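Local atomic coordinates of biotin protein ligase-like protein of unknown function (Silicibacter sp., PDB entry 3BFM), a protein that is of unknown function but resembles biotin protein ligases and belongs to the biotin/lipoate A/B protein ligase family. Residues P85-V89 and R98-A102. Residues are numbered along the deposited sequence; the frame is centred on the assembly and turned at random.
Sequences PEVAV and RINGA
A pair of hydrogen bonds between A88 and N100 fastens the loop entering strand 89-91, outermost in the mixed sheet within this chain, to the hairpin turn that ends strand 96-99. N100 grips A88 once from its backbone and once from its side chain. Its backbone N donates to A88 O (2.9 Å). Its side-chain OD1 accepts from A88 N at 3.0 Å, with a nearly straight N-H...O angle of 165°. Thus the amide oxygen takes the place a main-chain carbonyl would hold in a regular ladder, with A88 N tilted 31° from the plane of the N100 side-chain carbonyl. With chi1 at -60°, CG lies beside the backbone N and the amide reaches back to A88, while ND2 donates a hydrogen bond to E149 OE1. An alanine in place of N100 would probably leave A88 N and E149 without these partners and let the loop swing more freely. N100 and G101 occupy the two central positions of the type I' turn from I99 to A102; asparagine and glycine both tolerate its positive phi angles. A water bridges A88 O and G101 N. V89 and I99 form an antiparallel non-hydrogen-bonded pair, flanked by a CA-H...O contact from V89 CA to R98 O (3.4 Å). Branched, apolar I99 suits this buried strand position, its CG2 meeting V87 CG1 at 3.7 Å. V89 and I99 both pack against L79 of helix 67-82, I99 also touches L146, and beyond the turn the chain continues into strand 102-111.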
ATOM      1  N   PRO A  85      -8.416 -26.370  12.238  1.00 31.95           N
ATOM      2  CA  PRO A  85      -9.760 -25.786  12.197  1.00 31.27           C
ATOM      3  C   PRO A  85     -10.504 -25.808  13.516  1.00 31.72           C
ATOM      4  O   PRO A  85     -11.426 -25.028  13.708  1.00 31.94           O
ATOM      5  CB  PRO A  85     -10.490 -26.653  11.166  1.00 31.66           C
ATOM      6  CG  PRO A  85      -9.741 -27.914  11.132  1.00 33.43           C
ATOM      7  CD  PRO A  85      -8.317 -27.574  11.402  1.00 32.40           C
ATOM      8  N   GLU A  86     -10.094 -26.673  14.430  1.00 33.46           N
ATOM      9  CA  GLU A  86     -10.713 -26.695  15.754  1.00 35.30           C
ATOM     10  C   GLU A  86     -10.311 -25.507  16.633  1.00 33.15           C
ATOM     11  O   GLU A  86     -10.971 -25.248  17.638  1.00 35.80           O
ATOM     12  CB  GLU A  86     -10.379 -27.993  16.480  1.00 36.52           C
ATOM     13  CG  GLU A  86      -8.884 -28.272  16.582  1.00 44.41           C
ATOM     14  CD  GLU A  86      -8.333 -29.070  15.400  1.00 54.32           C
ATOM     15  OE1 GLU A  86      -9.005 -29.151  14.340  1.00 47.14           O
ATOM     16  OE2 GLU A  86      -7.212 -29.610  15.543  1.00 63.55           O
ATOM     17  N   VAL A  87      -9.231 -24.801  16.294  1.00 30.67           N
ATOM     18  CA  VAL A  87      -8.821 -23.623  17.085  1.00 29.00           C
ATOM     19  C   VAL A  87      -9.780 -22.460  16.861  1.00 29.20           C
ATOM     20  O   VAL A  87      -9.925 -22.006  15.743  1.00 31.07           O
ATOM     21  CB  VAL A  87      -7.404 -23.148  16.752  1.00 27.00           C
ATOM     22  CG1 VAL A  87      -7.072 -21.881  17.572  1.00 26.19           C
ATOM     23  CG2 VAL A  87      -6.410 -24.251  17.051  1.00 29.21           C
ATOM     24  N   ALA A  88     -10.463 -22.022  17.917  1.00 28.73           N
ATOM     25  CA  ALA A  88     -11.433 -20.924  17.809  1.00 28.16           C
ATOM     26  C   ALA A  88     -10.784 -19.591  18.210  1.00 26.49           C
ATOM     27  O   ALA A  88     -10.200 -19.467  19.276  1.00 24.86           O
ATOM     28  CB  ALA A  88     -12.646 -21.189  18.694  1.00 29.07           C
ATOM     29  N   VAL A  89     -10.911 -18.589  17.351  1.00 23.75           N
ATOM     30  CA  VAL A  89     -10.469 -17.244  17.709  1.00 24.16           C
ATOM     31  C   VAL A  89     -11.698 -16.345  17.934  1.00 21.62           C
ATOM     32  O   VAL A  89     -12.604 -16.302  17.100  1.00 26.22           O
ATOM     33  CB  VAL A  89      -9.531 -16.691  16.631  1.00 22.90           C
ATOM     34  CG1 VAL A  89      -9.065 -15.339  17.004  1.00 27.28           C
ATOM     35  CG2 VAL A  89      -8.317 -17.649  16.464  1.00 30.39           C
ATOM     36  N   ARG A  98      -8.950 -13.843  22.141  1.00 19.57           N
ATOM     37  CA  ARG A  98      -9.187 -15.092  22.834  1.00 22.24           C
ATOM     38  C   ARG A  98      -8.976 -16.245  21.908  1.00 20.48           C
ATOM     39  O   ARG A  98      -9.433 -16.226  20.772  1.00 22.92           O
ATOM     40  CB  ARG A  98     -10.606 -15.172  23.401  1.00 23.88           C
ATOM     41  CG  ARG A  98     -10.903 -14.115  24.464  1.00 27.94           C
ATOM     42  CD  ARG A  98     -11.890 -14.600  25.503  1.00 30.77           C
ATOM     43  NE  ARG A  98     -11.839 -13.677  26.634  1.00 27.83           N
ATOM     44  CZ  ARG A  98     -11.516 -13.973  27.892  1.00 37.89           C
ATOM     45  NH1 ARG A  98     -11.295 -15.224  28.302  1.00 34.59           N
ATOM     46  NH2 ARG A  98     -11.485 -12.991  28.789  1.00 47.85           N
ATOM     47  N   ILE A  99      -8.252 -17.249  22.400  1.00 20.10           N
ATOM     48  CA  ILE A  99      -8.018 -18.464  21.632  1.00 21.37           C
ATOM     49  C   ILE A  99      -8.544 -19.611  22.462  1.00 21.09           C
ATOM     50  O   ILE A  99      -8.182 -19.735  23.636  1.00 23.77           O
ATOM     51  CB  ILE A  99      -6.511 -18.611  21.255  1.00 22.10           C
ATOM     52  CG1 ILE A  99      -6.135 -17.438  20.332  1.00 25.22           C
ATOM     53  CG2 ILE A  99      -6.261 -19.918  20.573  1.00 26.70           C
ATOM     54  CD1 ILE A  99      -4.656 -17.409  19.844  1.00 27.75           C
ATOM     55  N   ASN A 100      -9.434 -20.398  21.859  1.00 24.60           N
ATOM     56  CA  ASN A 100     -10.187 -21.444  22.570  1.00 24.25           C
ATOM     57  C   ASN A 100     -10.753 -20.941  23.894  1.00 25.33           C
ATOM     58  O   ASN A 100     -10.707 -21.633  24.909  1.00 29.70           O
ATOM     59  CB  ASN A 100      -9.275 -22.664  22.779  1.00 25.09           C
ATOM     60  CG  ASN A 100      -8.774 -23.268  21.470  1.00 25.03           C
ATOM     61  OD1 ASN A 100      -9.484 -23.313  20.468  1.00 27.87           O
ATOM     62  ND2 ASN A 100      -7.533 -23.737  21.481  1.00 32.13           N
ATOM     63  N   GLY A 101     -11.284 -19.719  23.887  1.00 25.18           N
ATOM     64  CA  GLY A 101     -11.945 -19.126  25.035  1.00 27.48           C
ATOM     65  C   GLY A 101     -11.058 -18.447  26.055  1.00 27.25           C
ATOM     66  O   GLY A 101     -11.569 -17.809  26.975  1.00 30.40           O
ATOM     67  N   ALA A 102      -9.743 -18.570  25.900  1.00 24.98           N
ATOM     68  CA  ALA A 102      -8.774 -18.026  26.841  1.00 24.68           C
ATOM     69  C   ALA A 102      -8.069 -16.796  26.290  1.00 25.03           C
ATOM     70  O   ALA A 102      -7.686 -16.757  25.125  1.00 21.48           O
ATOM     71  CB  ALA A 102      -7.744 -19.069  27.194  1.00 24.41           C
TER
HETATM   72  O   HOH W   1     -11.783 -18.116  21.417  1.00 29.74           O